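Local atomic coordinates of putative lipoprotein (Bacteroides fragilis, PDB entry 3QNK), a protein that probably serves as a SusD-like lipoprotein of the outer membrane that takes part in capturing and importing glycans. Residues 148-153 with 193-198; 185-190 with 387-392; 200-205 with 396-401; 402-407 with 434-439. All blocks are in the same frame, centred on the assembly; numbering follows the deposited sequence.

In the fold
Going from the N terminus, helix 149-166 supplies the first half of contact 1, which closes at the end of helix 181-194 and spans a mostly helical stretch. Contact 2 opens earlier on that second helix, so contacts 1 and 2 cross. Helix 198-209 follows and opens contact 3. Contacts 2 and 3 cross as well, closing after long spans. Contact 2 ties helix 181-194 to strand 389-390, and contact 3 ties helix 198-209 to helix 391-405. Contact 4 lies later in series, closing a short loop from the end of helix 391-405 to helix 432-446. Ser189 of contact 2 and Asn397 of contact 3 make a probable hydrogen bond.

Contact 1: 148-153 with 193-198; sequences SEKECY and LYDKRY
Asp195 lies over one face of the Tyr153 ring. Its carboxylate and the ring are stacked, with planes only 9° apart. The CB atom makes the CH-pi contact, with Asp195 CB 3.8 Å from the centroid of the Tyr153 ring. Tyr153 OH points past Asp195 to Tyr194, at 3.8 Å from Tyr194 CB and near the plane of the Tyr194 ring. Lys150 reaches the same carboxylate from helix 149-166. Its chain turns about the CB-CG bond (chi2 75°), and Lys150 NZ meets Asp195 OD2 at 3.0 Å from above the carboxylate plane. Arg197 grips the same oxygen side-on. Arg197 NE lies 2.7 Å from Asp195 OD2 and comes on the anti side. Arg197 NH2 is 2.8 Å from Asp195 OD2, nearly in line with the C-O bond. The oxygen lies in the guanidinium plane. Arg197 NH2 also forms a salt bridge with Asp154. Lys196, with positive phi, ends helix 181-194 in a Schellman motif. One oxygen of Asp195 thus takes three N-H groups from two cationic side chains. Such a setting would be expected to keep the carboxylate ionised. The charges join the first turn of helix 149-166 to the turn between helices 181-194 and 198-209.

Contact 2: 185-190 with 387-392; sequences YALKSR and IILRYA
Leu389 packs against Ala186 and Leu187 of helix 181-194 and carries the apolar part of the contact. Its two methyl groups divide the work. Leu389 CD1 packs on the helix, 4.0 Å from Ala186 CB. The same methyl lies 4.1 Å from Leu187 CB. Leu389 CD2 turns instead to the guanidinium of Arg190, at 3.5 Å from Arg190 NH2. CG of Leu389 lies beside the backbone N (chi1 -58°), and from there the branches spread over the helix.

The polar part rests on Arg190. Its chain runs out from the helix and bends at chi3 (-72°), which brings the guanidinium to the backbone of the bulge. Arg190 NH2 donates to Ile388 O at 3.0 Å, a weak bond with an angle of 127° at the hydrogen. The oxygen sits at the edge of the guanidinium, near its plane. The stronger partner of this arginine is Glu393, which forms a salt bridge to the same NH2. Within the helix, Ser189 OG donates to Ala186 O at 2.8 Å.

Ile388 and Leu389 both face Phe240 and form a classic beta bulge. Strand 389-390 is an outer strand of a three-stranded antiparallel sheet, paired with strand 238-244. Helix 181-194 packs on it through Leu389, and Ala186 also touches Ile239 of the central strand. Helix 101-126 adds Phe113 against Leu187 and Phe120 against Arg190, so the contact is buried between helices and sheet.

Contact 3: 200-205 with 396-401; sequences DVIKSC and LNDAEA
Val201 fits against the second helix with two of its atoms. Val201 CB lies 3.6 Å from Ala401 CB. Its CG1, anti to the backbone N (chi1 179°), turns to the previous turn of that helix and lies 3.4 Å from Asn397 O. Asn397 CB packs on the same methyl, while the amide of Asn397 bonds to Arg443, Ser189 and Glu393. Ile202 comes next. It lies roughly perpendicular to the Asp398 side chain, and Ile202 CG1 is 3.7 Å from Asp398 OD1. Ile202 CG1 also packs on Ala401 CB at 3.8 Å. The Asp398 carboxylate is held by other groups: OD1 by a salt bridge with Arg402, OD2 by a hydrogen bond with Tyr209 OH. One turn on from Val201, Cys205 SG sits over the backbone and side chain of Asp398, 3.8 Å from Asp398 CB. No hydrogen bond joins the two segments. Their axes approach to 8.6 Å and run at 149°, roughly antiparallel. Ala401, with only a methyl, is consistent with this approach. Such nearly antiparallel packing of helices, here 198-209 on 391-405, fits the alpha-alpha superhelix of the SusD family, which belongs to the TPR clan.

Contact 4: 402-407 with 434-439; sequences RLETGD and KLRELI
Arg436 NH1 sits between the two carboxylate oxygens of Glu404. The bond that is well aligned runs from Arg436 NH1 to Glu404 OE2, at 3.0 Å and 168° at the hydrogen. The donor comes on the syn side of OE2. The other oxygen, Glu404 OE1, is 2.8 Å from Arg436 NH1 and completes the salt bridge. Carboxylate and guanidinium are nearly coplanar, 16° apart, and the acid meets the edge of the guanidinium. Both chains are folded to get there. Glu404 bends at chi2 and Arg436 at chi3. A second salt bridge, from Arg436 NH2 to Glu433, holds the other terminal nitrogen. The guanidinium thus has an acid partner at each of its two terminal nitrogens, which would limit its rotation.

Beside this bridge, Leu403 is the apolar centre of the contact. Its CG is anti to the backbone N (chi1 -178°), which carries CG toward helix 432-446. Leu403 and Leu435 lie alongside in opposite directions, and Leu403 CD1 meets Leu435 CD2 at 3.7 Å. Leu403 CD2 lies against the aliphatic base of Arg436, with Arg436 CB at 3.4 Å. Ile439 adds its CD1 beside Leu403 CB, at 4.1 Å.

Helix 391-405 ends here in a Schellman motif at Gly406. Asp407 then caps helix 408-420 through Gly410 N. Ala411 of that helix touches both Leu403 and Ile439. The three helices 391-405, 408-420 and 432-446 pack as successive members of a helical array, consistent with the TPR-like superhelix of SusD proteins.

Contact 1: 148-153 with 193-198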
loop_
_atom_site.group_PDB
_atom_site.type_symbol
_atom_site.label_atom_id
_atom_site.label_comp_id
_atom_site.label_asym_id
_atom_site.label_seq_id
_atom_site.Cartn_x
_atom_site.Cartn_y
_atom_site.Cartn_z
ATOM N N SER B 148 23.668 4.441 10.486
ATOM C CA SER B 148 23.765 5.881 10.697
ATOM C C SER B 148 23.417 6.591 9.393
ATOM O O SER B 148 23.573 6.010 8.311
ATOM C CB SER B 148 25.168 6.251 11.163
ATOM O OG SER B 148 26.168 5.896 10.219
ATOM N N GLU B 149 22.978 7.847 9.484
ATOM C CA GLU B 149 22.683 8.640 8.304
ATOM C C GLU B 149 23.939 8.707 7.396
ATOM O O GLU B 149 23.798 8.568 6.182
ATOM C CB GLU B 149 22.176 10.048 8.700
ATOM C CG GLU B 149 21.416 10.750 7.579
ATOM C CD GLU B 149 20.687 12.049 7.869
ATOM O OE1 GLU B 149 21.043 12.713 8.866
ATOM O OE2 GLU B 149 19.800 12.433 7.065
ATOM N N LYS B 150 25.154 8.843 7.992
ATOM C CA LYS B 150 26.418 8.930 7.250
ATOM C C LYS B 150 26.634 7.684 6.413
ATOM O O LYS B 150 26.941 7.813 5.223
ATOM C CB LYS B 150 27.633 9.179 8.174
ATOM C CG LYS B 150 28.782 9.934 7.478
ATOM C CD LYS B 150 28.478 11.455 7.283
ATOM C CE LYS B 150 29.515 12.245 6.496
ATOM N NZ LYS B 150 29.094 13.665 6.275
ATOM N N GLU B 151 26.424 6.484 7.016
ATOM C CA GLU B 151 26.536 5.178 6.359
ATOM C C GLU B 151 25.563 5.052 5.180
ATOM O O GLU B 151 25.909 4.509 4.130
ATOM C CB GLU B 151 26.212 4.088 7.360
ATOM C CG GLU B 151 27.372 3.265 7.844
ATOM C CD GLU B 151 26.891 1.963 8.456
ATOM O OE1 GLU B 151 26.223 1.995 9.520
ATOM O OE2 GLU B 151 27.110 0.913 7.807
ATOM N N CYS B 152 24.334 5.535 5.374
ATOM C CA CYS B 152 23.282 5.508 4.369
ATOM C C CYS B 152 23.664 6.421 3.192
ATOM O O CYS B 152 23.586 5.975 2.044
ATOM C CB CYS B 152 21.947 5.895 4.996
ATOM S SG CYS B 152 21.351 4.713 6.246
ATOM N N TYR B 153 24.194 7.641 3.480
ATOM C CA TYR B 153 24.653 8.538 2.420
ATOM C C TYR B 153 25.838 7.908 1.670
ATOM O O TYR B 153 25.899 8.014 0.448
ATOM C CB TYR B 153 24.999 9.930 2.961
ATOM C CG TYR B 153 23.789 10.824 3.091
ATOM C CD1 TYR B 153 23.114 11.289 1.969
ATOM C CD2 TYR B 153 23.315 11.207 4.337
ATOM C CE1 TYR B 153 21.991 12.110 2.089
ATOM C CE2 TYR B 153 22.206 12.038 4.468
ATOM C CZ TYR B 153 21.542 12.485 3.345
ATOM O OH TYR B 153 20.420 13.259 3.514
ATOM N N LEU B 193 25.260 17.277 -1.434
ATOM C CA LEU B 193 24.897 18.578 -0.869
ATOM C C LEU B 193 24.050 18.393 0.394
ATOM O O LEU B 193 24.255 19.095 1.398
ATOM C CB LEU B 193 24.153 19.429 -1.917
ATOM C CG LEU B 193 23.809 20.879 -1.535
ATOM C CD1 LEU B 193 25.067 21.724 -1.344
ATOM C CD2 LEU B 193 22.909 21.501 -2.557
ATOM N N TYR B 194 23.105 17.440 0.339
ATOM C CA TYR B 194 22.229 17.085 1.458
ATOM C C TYR B 194 23.073 16.638 2.658
ATOM O O TYR B 194 22.735 17.031 3.764
ATOM C CB TYR B 194 21.183 16.015 1.028
ATOM C CG TYR B 194 19.948 16.594 0.344
ATOM C CD1 TYR B 194 20.028 17.749 -0.431
ATOM C CD2 TYR B 194 18.689 16.033 0.539
ATOM C CE1 TYR B 194 18.889 18.334 -0.990
ATOM C CE2 TYR B 194 17.540 16.594 -0.047
ATOM C CZ TYR B 194 17.651 17.731 -0.835
ATOM O OH TYR B 194 16.563 18.290 -1.466
ATOM N N ASP B 195 24.231 15.960 2.434
ATOM C CA ASP B 195 25.139 15.503 3.492
ATOM C C ASP B 195 26.356 16.444 3.712
ATOM O O ASP B 195 27.350 16.058 4.369
ATOM C CB ASP B 195 25.628 14.066 3.218
ATOM C CG ASP B 195 26.191 13.394 4.457
ATOM O OD1 ASP B 195 25.740 13.740 5.586
ATOM O OD2 ASP B 195 27.111 12.554 4.309
ATOM N N LYS B 196 26.272 17.682 3.182
ATOM C CA LYS B 196 27.282 18.728 3.351
ATOM C C LYS B 196 28.714 18.294 2.911
ATOM O O LYS B 196 29.711 18.795 3.455
ATOM C CB LYS B 196 27.301 19.275 4.808
ATOM C CG LYS B 196 25.957 19.797 5.299
ATOM C CD LYS B 196 26.140 20.612 6.536
ATOM C CE LYS B 196 24.923 21.396 6.963
ATOM N NZ LYS B 196 25.151 22.061 8.284
ATOM N N ARG B 197 28.806 17.447 1.862
ATOM C CA ARG B 197 30.060 17.008 1.249
ATOM C C ARG B 197 30.372 17.956 0.100
ATOM O O ARG B 197 30.349 17.569 -1.066
ATOM C CB ARG B 197 29.938 15.542 0.757
ATOM C CG ARG B 197 29.471 14.580 1.823
ATOM C CD ARG B 197 29.494 13.155 1.341
ATOM N NE ARG B 197 28.885 12.276 2.336
ATOM C CZ ARG B 197 29.159 10.985 2.484
ATOM N NH1 ARG B 197 30.047 10.390 1.694
ATOM N NH2 ARG B 197 28.559 10.282 3.430
ATOM N N TYR B 198 30.637 19.216 0.439
ATOM C CA TYR B 198 30.804 20.331 -0.504
ATOM C C TYR B 198 31.947 20.161 -1.515
ATOM O O TYR B 198 31.713 20.397 -2.717
ATOM C CB TYR B 198 30.943 21.669 0.245
ATOM C CG TYR B 198 29.816 21.945 1.217
ATOM C CD1 TYR B 198 28.485 21.929 0.798
ATOM C CD2 TYR B 198 30.076 22.226 2.557
ATOM C CE1 TYR B 198 27.442 22.166 1.690
ATOM C CE2 TYR B 198 29.037 22.490 3.456
ATOM C CZ TYR B 198 27.722 22.470 3.013
ATOM O OH TYR B 198 26.673 22.727 3.867
#

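Contact 2: 185-190 with 387-392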
loop_
_atom_site.group_PDB
_atom_site.type_symbol
_atom_site.label_atom_id
_atom_site.label_comp_id
_atom_site.label_asym_id
_atom_site.label_seq_id
_atom_site.Cartn_x
_atom_site.Cartn_y
_atom_site.Cartn_z
ATOM N N TYR B 185 25.494 11.637 -12.042
ATOM C CA TYR B 185 26.326 12.702 -11.485
ATOM C C TYR B 185 25.463 13.795 -10.875
ATOM O O TYR B 185 25.777 14.281 -9.779
ATOM C CB TYR B 185 27.267 13.289 -12.545
ATOM C CG TYR B 185 28.590 12.561 -12.677
ATOM C CD1 TYR B 185 29.524 12.573 -11.642
ATOM C CD2 TYR B 185 28.952 11.940 -13.877
ATOM C CE1 TYR B 185 30.744 11.907 -11.763
ATOM C CE2 TYR B 185 30.190 11.307 -14.025
ATOM C CZ TYR B 185 31.084 11.294 -12.966
ATOM O OH TYR B 185 32.300 10.659 -13.102
ATOM N N ALA B 186 24.363 14.166 -11.563
ATOM C CA ALA B 186 23.422 15.171 -11.078
ATOM C C ALA B 186 22.778 14.718 -9.749
ATOM O O ALA B 186 22.747 15.516 -8.812
ATOM C CB ALA B 186 22.361 15.456 -12.123
ATOM N N LEU B 187 22.356 13.437 -9.629
ATOM C CA LEU B 187 21.779 12.973 -8.370
ATOM C C LEU B 187 22.846 12.957 -7.299
ATOM O O LEU B 187 22.562 13.409 -6.187
ATOM C CB LEU B 187 21.078 11.599 -8.480
ATOM C CG LEU B 187 20.206 11.132 -7.260
ATOM C CD1 LEU B 187 19.142 12.137 -6.893
ATOM C CD2 LEU B 187 19.560 9.782 -7.511
ATOM N N LYS B 188 24.084 12.544 -7.651
ATOM C CA LYS B 188 25.236 12.483 -6.754
ATOM C C LYS B 188 25.462 13.841 -6.106
ATOM O O LYS B 188 25.522 13.907 -4.876
ATOM C CB LYS B 188 26.497 12.009 -7.507
ATOM C CG LYS B 188 27.557 11.315 -6.658
ATOM C CD LYS B 188 28.609 10.541 -7.461
ATOM C CE LYS B 188 29.989 10.603 -6.813
ATOM N NZ LYS B 188 30.856 11.712 -7.344
ATOM N N SER B 189 25.492 14.936 -6.915
ATOM C CA SER B 189 25.717 16.305 -6.412
ATOM C C SER B 189 24.650 16.721 -5.380
ATOM O O SER B 189 25.017 17.356 -4.389
ATOM C CB SER B 189 25.778 17.319 -7.555
ATOM O OG SER B 189 24.520 17.615 -8.143
ATOM N N ARG B 190 23.354 16.355 -5.577
ATOM C CA ARG B 190 22.301 16.694 -4.612
ATOM C C ARG B 190 22.465 15.898 -3.326
ATOM O O ARG B 190 22.421 16.501 -2.247
ATOM C CB ARG B 190 20.913 16.455 -5.188
ATOM C CG ARG B 190 19.834 17.092 -4.334
ATOM C CD ARG B 190 18.507 16.449 -4.610
ATOM N NE ARG B 190 18.005 16.830 -5.927
ATOM C CZ ARG B 190 16.849 16.428 -6.438
ATOM N NH1 ARG B 190 16.059 15.609 -5.753
ATOM N NH2 ARG B 190 16.473 16.837 -7.643
ATOM N N ILE B 387 10.058 16.595 -13.976
ATOM C CA ILE B 387 11.508 16.676 -14.143
ATOM C C ILE B 387 12.183 16.569 -12.779
ATOM O O ILE B 387 12.245 17.544 -12.006
ATOM C CB ILE B 387 11.939 17.930 -14.921
ATOM C CG1 ILE B 387 11.144 18.014 -16.243
ATOM C CG2 ILE B 387 13.443 17.894 -15.150
ATOM C CD1 ILE B 387 11.166 19.367 -16.940
ATOM N N ILE B 388 12.690 15.371 -12.497
ATOM C CA ILE B 388 13.359 15.057 -11.237
ATOM C C ILE B 388 14.720 15.774 -11.220
ATOM O O ILE B 388 15.065 16.365 -10.218
ATOM C CB ILE B 388 13.440 13.503 -11.017
ATOM C CG1 ILE B 388 12.006 12.894 -10.936
ATOM C CG2 ILE B 388 14.211 13.168 -9.745
ATOM C CD1 ILE B 388 11.868 11.407 -11.225
ATOM N N LEU B 389 15.446 15.792 -12.330
ATOM C CA LEU B 389 16.733 16.471 -12.385
ATOM C C LEU B 389 16.838 17.376 -13.637
ATOM O O LEU B 389 16.700 16.900 -14.771
ATOM C CB LEU B 389 17.899 15.456 -12.349
ATOM C CG LEU B 389 18.017 14.493 -11.149
ATOM C CD1 LEU B 389 18.981 13.335 -11.495
ATOM C CD2 LEU B 389 18.519 15.215 -9.920
ATOM N N ARG B 390 17.054 18.692 -13.391
ATOM C CA ARG B 390 17.252 19.776 -14.366
ATOM C C ARG B 390 18.682 20.314 -14.304
ATOM O O ARG B 390 19.256 20.385 -13.210
ATOM C CB ARG B 390 16.326 20.941 -14.035
ATOM C CG ARG B 390 14.925 20.939 -14.598
ATOM C CD ARG B 390 14.110 21.963 -13.795
ATOM N NE ARG B 390 14.575 23.306 -14.096
ATOM C CZ ARG B 390 14.350 24.389 -13.375
ATOM N NH1 ARG B 390 13.623 24.321 -12.272
ATOM N NH2 ARG B 390 14.820 25.557 -13.766
ATOM N N TYR B 391 19.207 20.815 -15.432
ATOM C CA TYR B 391 20.552 21.407 -15.486
ATOM C C TYR B 391 20.708 22.617 -14.512
ATOM O O TYR B 391 21.789 22.791 -13.951
ATOM C CB TYR B 391 20.897 21.827 -16.921
ATOM C CG TYR B 391 22.362 22.121 -17.182
ATOM C CD1 TYR B 391 23.366 21.378 -16.565
ATOM C CD2 TYR B 391 22.742 23.084 -18.110
ATOM C CE1 TYR B 391 24.713 21.630 -16.818
ATOM C CE2 TYR B 391 24.087 23.325 -18.396
ATOM C CZ TYR B 391 25.071 22.594 -17.749
ATOM O OH TYR B 391 26.392 22.808 -18.049
ATOM N N ALA B 392 19.622 23.400 -14.269
ATOM C CA ALA B 392 19.632 24.549 -13.358
ATOM C C ALA B 392 20.163 24.198 -11.956
ATOM O O ALA B 392 20.840 25.024 -11.336
ATOM C CB ALA B 392 18.239 25.127 -13.239
#

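Contact 3: 200-205 with 396-401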
loop_
_atom_site.group_PDB
_atom_site.type_symbol
_atom_site.label_atom_id
_atom_site.label_comp_id
_atom_site.label_asym_id
_atom_site.label_seq_id
_atom_site.Cartn_x
_atom_site.Cartn_y
_atom_site.Cartn_z
ATOM N N ASP B 200 33.035 17.489 -2.703
ATOM C CA ASP B 200 32.523 16.461 -3.612
ATOM C C ASP B 200 31.469 17.002 -4.576
ATOM O O ASP B 200 31.522 16.644 -5.752
ATOM C CB ASP B 200 31.956 15.264 -2.841
ATOM C CG ASP B 200 32.990 14.477 -2.061
ATOM O OD1 ASP B 200 33.930 13.913 -2.698
ATOM O OD2 ASP B 200 32.880 14.432 -0.819
ATOM N N VAL B 201 30.520 17.861 -4.094
ATOM C CA VAL B 201 29.463 18.483 -4.910
ATOM C C VAL B 201 30.067 19.169 -6.136
ATOM O O VAL B 201 29.609 18.920 -7.250
ATOM C CB VAL B 201 28.611 19.497 -4.108
ATOM C CG1 VAL B 201 27.542 20.147 -4.983
ATOM C CG2 VAL B 201 27.965 18.851 -2.902
ATOM N N ILE B 202 31.110 20.013 -5.909
ATOM C CA ILE B 202 31.829 20.791 -6.910
ATOM C C ILE B 202 32.394 19.874 -8.012
ATOM O O ILE B 202 32.292 20.213 -9.199
ATOM C CB ILE B 202 32.937 21.648 -6.231
ATOM C CG1 ILE B 202 32.309 22.644 -5.238
ATOM C CG2 ILE B 202 33.800 22.377 -7.295
ATOM C CD1 ILE B 202 33.226 23.211 -4.201
ATOM N N LYS B 203 32.958 18.724 -7.609
ATOM C CA LYS B 203 33.546 17.732 -8.499
ATOM C C LYS B 203 32.454 17.082 -9.346
ATOM O O LYS B 203 32.618 16.970 -10.566
ATOM C CB LYS B 203 34.335 16.686 -7.708
ATOM C CG LYS B 203 35.658 17.206 -7.126
ATOM C CD LYS B 203 36.629 16.067 -6.764
ATOM C CE LYS B 203 37.417 16.285 -5.491
ATOM N NZ LYS B 203 36.937 15.414 -4.372
ATOM N N SER B 204 31.319 16.707 -8.716
ATOM C CA SER B 204 30.171 16.109 -9.408
ATOM C C SER B 204 29.561 17.073 -10.443
ATOM O O SER B 204 29.285 16.660 -11.571
ATOM C CB SER B 204 29.116 15.675 -8.409
ATOM O OG SER B 204 29.631 14.603 -7.646
ATOM N N CYS B 205 29.424 18.359 -10.074
ATOM C CA CYS B 205 28.907 19.427 -10.929
ATOM C C CYS B 205 29.825 19.631 -12.127
ATOM O O CYS B 205 29.328 19.777 -13.245
ATOM C CB CYS B 205 28.743 20.720 -10.137
ATOM S SG CYS B 205 27.424 20.680 -8.909
ATOM N N LEU B 396 23.179 25.715 -8.997
ATOM C CA LEU B 396 22.793 26.094 -7.639
ATOM C C LEU B 396 23.437 25.194 -6.573
ATOM O O LEU B 396 23.848 25.712 -5.543
ATOM C CB LEU B 396 21.261 26.134 -7.508
ATOM C CG LEU B 396 20.603 27.335 -8.217
ATOM C CD1 LEU B 396 19.111 27.234 -8.231
ATOM C CD2 LEU B 396 20.996 28.631 -7.577
ATOM N N ASN B 397 23.613 23.884 -6.846
ATOM C CA ASN B 397 24.329 22.969 -5.953
ATOM C C ASN B 397 25.795 23.372 -5.883
ATOM O O ASN B 397 26.387 23.372 -4.810
ATOM C CB ASN B 397 24.205 21.517 -6.439
ATOM C CG ASN B 397 22.809 20.942 -6.375
ATOM O OD1 ASN B 397 21.879 21.547 -5.854
ATOM N ND2 ASN B 397 22.640 19.739 -6.891
ATOM N N ASP B 398 26.364 23.751 -7.036
ATOM C CA ASP B 398 27.735 24.217 -7.171
ATOM C C ASP B 398 27.911 25.543 -6.405
ATOM O O ASP B 398 28.864 25.667 -5.633
ATOM C CB ASP B 398 28.097 24.385 -8.669
ATOM C CG ASP B 398 29.581 24.371 -9.022
ATOM O OD1 ASP B 398 30.383 23.862 -8.208
ATOM O OD2 ASP B 398 29.938 24.838 -10.138
ATOM N N ALA B 399 26.976 26.520 -6.601
ATOM C CA ALA B 399 27.022 27.822 -5.926
ATOM C C ALA B 399 27.024 27.646 -4.402
ATOM O O ALA B 399 27.858 28.240 -3.708
ATOM C CB ALA B 399 25.842 28.676 -6.353
ATOM N N GLU B 400 26.164 26.737 -3.912
ATOM C CA GLU B 400 26.010 26.430 -2.520
ATOM C C GLU B 400 27.285 25.820 -1.925
ATOM O O GLU B 400 27.749 26.306 -0.882
ATOM C CB GLU B 400 24.802 25.519 -2.314
ATOM C CG GLU B 400 24.375 25.472 -0.864
ATOM C CD GLU B 400 23.018 24.899 -0.516
ATOM O OE1 GLU B 400 22.123 24.868 -1.397
ATOM O OE2 GLU B 400 22.828 24.584 0.683
ATOM N N ALA B 401 27.852 24.776 -2.567
ATOM C CA ALA B 401 29.069 24.102 -2.115
ATOM C C ALA B 401 30.276 25.017 -2.217
ATOM O O ALA B 401 31.107 25.009 -1.313
ATOM C CB ALA B 401 29.306 22.849 -2.920
#

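Contact 4: 402-407 with 434-439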
loop_
_atom_site.group_PDB
_atom_site.type_symbol
_atom_site.label_atom_id
_atom_site.label_comp_id
_atom_site.label_asym_id
_atom_site.label_seq_id
_atom_site.Cartn_x
_atom_site.Cartn_y
_atom_site.Cartn_z
ATOM N N ARG B 402 30.357 25.831 -3.281
ATOM C CA ARG B 402 31.471 26.760 -3.470
ATOM C C ARG B 402 31.506 27.781 -2.379
ATOM O O ARG B 402 32.584 28.019 -1.833
ATOM C CB ARG B 402 31.421 27.463 -4.815
ATOM C CG ARG B 402 32.039 26.613 -5.857
ATOM C CD ARG B 402 31.670 27.035 -7.250
ATOM N NE ARG B 402 32.092 25.990 -8.171
ATOM C CZ ARG B 402 33.280 25.940 -8.749
ATOM N NH1 ARG B 402 34.157 26.920 -8.562
ATOM N NH2 ARG B 402 33.602 24.912 -9.529
ATOM N N LEU B 403 30.348 28.347 -2.010
ATOM C CA LEU B 403 30.338 29.334 -0.937
ATOM C C LEU B 403 30.845 28.729 0.377
ATOM O O LEU B 403 31.773 29.282 0.976
ATOM C CB LEU B 403 28.949 29.953 -0.726
ATOM C CG LEU B 403 28.964 31.000 0.352
ATOM C CD1 LEU B 403 28.826 32.350 -0.211
ATOM C CD2 LEU B 403 27.986 30.690 1.415
ATOM N N GLU B 404 30.280 27.565 0.788
ATOM C CA GLU B 404 30.660 26.886 2.027
ATOM C C GLU B 404 32.138 26.487 2.063
ATOM O O GLU B 404 32.702 26.345 3.137
ATOM C CB GLU B 404 29.781 25.660 2.257
ATOM C CG GLU B 404 28.293 25.953 2.410
ATOM C CD GLU B 404 27.875 26.992 3.438
ATOM O OE1 GLU B 404 28.633 27.252 4.404
ATOM O OE2 GLU B 404 26.764 27.543 3.272
ATOM N N THR B 405 32.756 26.358 0.899
ATOM C CA THR B 405 34.156 26.020 0.657
ATOM C C THR B 405 35.040 27.290 0.743
ATOM O O THR B 405 36.239 27.177 0.963
ATOM C CB THR B 405 34.164 25.300 -0.708
ATOM O OG1 THR B 405 33.967 23.922 -0.434
ATOM C CG2 THR B 405 35.405 25.512 -1.558
ATOM N N GLY B 406 34.442 28.470 0.592
ATOM C CA GLY B 406 35.164 29.741 0.634
ATOM C C GLY B 406 35.390 30.392 -0.721
ATOM O O GLY B 406 36.019 31.448 -0.805
ATOM N N ASP B 407 34.893 29.756 -1.792
ATOM C CA ASP B 407 34.993 30.243 -3.158
ATOM C C ASP B 407 33.781 31.128 -3.435
ATOM O O ASP B 407 32.842 30.706 -4.134
ATOM C CB ASP B 407 35.095 29.053 -4.126
ATOM C CG ASP B 407 35.246 29.388 -5.598
ATOM O OD1 ASP B 407 35.594 30.553 -5.918
ATOM O OD2 ASP B 407 35.050 28.481 -6.428
ATOM N N LYS B 434 25.981 37.119 3.635
ATOM C CA LYS B 434 24.964 37.772 2.818
ATOM C C LYS B 434 24.760 37.012 1.502
ATOM O O LYS B 434 23.611 36.774 1.116
ATOM C CB LYS B 434 25.330 39.236 2.545
ATOM C CG LYS B 434 25.111 40.210 3.712
ATOM C CD LYS B 434 25.364 41.600 3.152
ATOM C CE LYS B 434 25.641 42.727 4.110
ATOM N NZ LYS B 434 25.218 44.024 3.495
ATOM N N LEU B 435 25.862 36.585 0.845
ATOM C CA LEU B 435 25.803 35.832 -0.413
ATOM C C LEU B 435 25.107 34.486 -0.226
ATOM O O LEU B 435 24.339 34.081 -1.110
ATOM C CB LEU B 435 27.187 35.637 -1.052
ATOM C CG LEU B 435 27.226 34.988 -2.462
ATOM C CD1 LEU B 435 26.337 35.741 -3.465
ATOM C CD2 LEU B 435 28.663 34.820 -2.957
ATOM N N ARG B 436 25.315 33.831 0.931
ATOM C CA ARG B 436 24.654 32.546 1.235
ATOM C C ARG B 436 23.147 32.686 1.167
ATOM O O ARG B 436 22.493 31.864 0.541
ATOM C CB ARG B 436 25.070 32.009 2.613
ATOM C CG ARG B 436 24.312 30.770 3.036
ATOM C CD ARG B 436 25.008 29.945 4.102
ATOM N NE ARG B 436 25.623 30.800 5.110
ATOM C CZ ARG B 436 26.893 30.747 5.484
ATOM N NH1 ARG B 436 27.702 29.819 4.988
ATOM N NH2 ARG B 436 27.355 31.594 6.387
ATOM N N GLU B 437 22.603 33.750 1.756
ATOM C CA GLU B 437 21.167 33.939 1.760
ATOM C C GLU B 437 20.630 34.202 0.364
ATOM O O GLU B 437 19.564 33.695 0.022
ATOM C CB GLU B 437 20.759 35.063 2.729
ATOM C CG GLU B 437 21.142 34.796 4.188
ATOM C CD GLU B 437 20.961 33.389 4.754
ATOM O OE1 GLU B 437 19.842 32.832 4.639
ATOM O OE2 GLU B 437 21.939 32.853 5.332
ATOM N N LEU B 438 21.393 34.931 -0.460
ATOM C CA LEU B 438 20.991 35.259 -1.824
ATOM C C LEU B 438 20.878 33.986 -2.703
ATOM O O LEU B 438 19.933 33.865 -3.503
ATOM C CB LEU B 438 21.994 36.264 -2.408
ATOM C CG LEU B 438 21.965 37.653 -1.751
ATOM C CD1 LEU B 438 23.165 38.472 -2.127
ATOM C CD2 LEU B 438 20.679 38.402 -2.063
ATOM N N ILE B 439 21.820 33.029 -2.506
ATOM C CA ILE B 439 21.869 31.739 -3.207
ATOM C C ILE B 439 20.649 30.931 -2.778
ATOM O O ILE B 439 19.888 30.451 -3.630
ATOM C CB ILE B 439 23.209 30.987 -2.940
ATOM C CG1 ILE B 439 24.436 31.776 -3.484
ATOM C CG2 ILE B 439 23.151 29.569 -3.513
ATOM C CD1 ILE B 439 25.791 31.319 -3.005
#